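Local coordinates for hypothetical protein PH0226 (Pyrococcus horikoshii, PDB 1VE3) that probably works as a methyltransferase that uses S-adenosylmethionine, which is bound in this structure, although its substrate is not established, at residues Thr143-Arg146 and Glu147-Pro150. Residues are numbered along the deposited sequence; the frame is centred on the assembly and turned at random.
Sequences TDLR and ELLP
Asp144 turns one face of its carboxylate to Glu147: the methylene CG of Glu147 sits over that face, 3.3 Å from Asp144 CG, and the backbone N of Glu147 approaches from the same side. This N-H reaches Asp144 OD1 at 2.7 Å, from above the carboxylate plane, 40° out of it. A chi1 of -174° sets Asp144 CG opposite the residue's own N and beside its carbonyl carbon, from where OD1 reaches that amide. The two carboxylate planes are inclined by 51°, and Asp144 OD1 stays 4.5 Å from Glu147 OE1, a like-charge proximity that the helix N-terminus probably eases. Here is a worked case of N-capping: Asp144 caps the short helix 145-148, which follows directly on strand 136-143 of the Rossmann-like methyltransferase sheet. Its other oxygen, OD2, accepts from Lys196 N, tying the cap to the start of helix 196-203. Without the carboxylate, as with an alanine here, Glu147 N would probably lose its strong capping bond, keeping the weak one to Asp144 O, and Lys196 N the OD2 acceptor it uses. Asp144 O also receives Leu148 N at 3.1 Å, the donor lying in the carbonyl plane, while Leu149 N bonds to Leu145 O at 2.8 Å. Leu145 CD1 packs 3.6 Å from Leu148 CB and 3.8 Å from Leu149 CD2. Thr143 CG2 meets Leu148 CD2 at 4.1 Å, whereas Thr143 OG1 hydrogen-bonds with Ser219 OG.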
loop_
_atom_site.group_PDB
_atom_site.type_symbol
_atom_site.label_atom_id
_atom_site.label_comp_id
_atom_site.label_asym_id
_atom_site.label_seq_id
_atom_site.Cartn_x
_atom_site.Cartn_y
_atom_site.Cartn_z
ATOM N N THR A 143 16.425 7.434 1.186
ATOM C CA THR A 143 16.228 8.173 -0.041
ATOM C C THR A 143 17.263 9.283 -0.117
ATOM O O THR A 143 17.499 9.987 0.863
ATOM C CB THR A 143 14.803 8.769 -0.085
ATOM O OG1 THR A 143 13.856 7.695 -0.058
ATOM C CG2 THR A 143 14.588 9.598 -1.348
ATOM N N ASP A 144 17.897 9.413 -1.278
ATOM C CA ASP A 144 18.882 10.459 -1.477
ATOM C C ASP A 144 18.063 11.736 -1.644
ATOM O O ASP A 144 17.725 12.138 -2.763
ATOM C CB ASP A 144 19.706 10.185 -2.737
ATOM C CG ASP A 144 20.845 11.179 -2.920
ATOM O OD1 ASP A 144 20.617 12.390 -2.720
ATOM O OD2 ASP A 144 21.965 10.751 -3.279
ATOM N N LEU A 145 17.726 12.354 -0.519
ATOM C CA LEU A 145 16.863 13.500 -0.750
ATOM C C LEU A 145 17.665 14.685 -1.277
ATOM O O LEU A 145 17.136 15.602 -1.891
ATOM C CB LEU A 145 16.195 13.870 0.575
ATOM C CG LEU A 145 15.063 14.884 0.398
ATOM C CD1 LEU A 145 14.825 15.243 -1.071
ATOM C CD2 LEU A 145 13.724 14.380 0.937
ATOM N N ARG A 146 18.990 14.662 -1.239
ATOM C CA ARG A 146 19.773 15.694 -1.905
ATOM C C ARG A 146 19.585 15.679 -3.420
ATOM O O ARG A 146 19.493 16.730 -4.048
ATOM C CB ARG A 146 21.254 15.542 -1.550
ATOM C CG ARG A 146 22.135 16.664 -2.071
ATOM C CD ARG A 146 23.381 16.778 -1.225
ATOM N NE ARG A 146 23.037 17.024 0.174
ATOM C CZ ARG A 146 23.912 17.007 1.176
ATOM N NH1 ARG A 146 25.192 16.757 0.935
ATOM N NH2 ARG A 146 23.504 17.232 2.419
ATOM N N GLU A 147 19.525 14.487 -4.002
ATOM C CA GLU A 147 19.341 14.358 -5.443
ATOM C C GLU A 147 17.886 14.617 -5.829
ATOM O O GLU A 147 17.601 15.138 -6.907
ATOM C CB GLU A 147 19.752 12.959 -5.902
ATOM C CG GLU A 147 21.241 12.666 -5.811
ATOM C CD GLU A 147 22.081 13.644 -6.617
ATOM O OE1 GLU A 147 22.375 14.745 -6.102
ATOM O OE2 GLU A 147 22.438 13.315 -7.772
ATOM N N LEU A 148 16.972 14.251 -4.937
ATOM C CA LEU A 148 15.542 14.430 -5.169
ATOM C C LEU A 148 15.097 15.883 -4.993
ATOM O O LEU A 148 14.118 16.319 -5.600
ATOM C CB LEU A 148 14.755 13.537 -4.207
ATOM C CG LEU A 148 13.231 13.645 -4.191
ATOM C CD1 LEU A 148 12.670 13.195 -5.528
ATOM C CD2 LEU A 148 12.677 12.789 -3.057
ATOM N N LEU A 149 15.822 16.623 -4.162
ATOM C CA LEU A 149 15.510 18.026 -3.867
ATOM C C LEU A 149 15.085 18.819 -5.115
ATOM O O LEU A 149 14.014 19.409 -5.175
ATOM C CB LEU A 149 16.748 18.667 -3.238
ATOM C CG LEU A 149 16.586 18.907 -1.736
ATOM C CD1 LEU A 149 17.254 20.205 -1.277
ATOM C CD2 LEU A 149 15.123 19.003 -1.303
ATOM N N PRO A 150 15.933 18.854 -6.162
ATOM C CA PRO A 150 15.625 19.593 -7.393
ATOM C C PRO A 150 14.193 19.428 -7.900
ATOM O O PRO A 150 13.492 20.414 -8.127
ATOM C CB PRO A 150 16.654 19.053 -8.379
ATOM C CG PRO A 150 17.838 18.824 -7.501
ATOM C CD PRO A 150 17.223 18.149 -6.294
#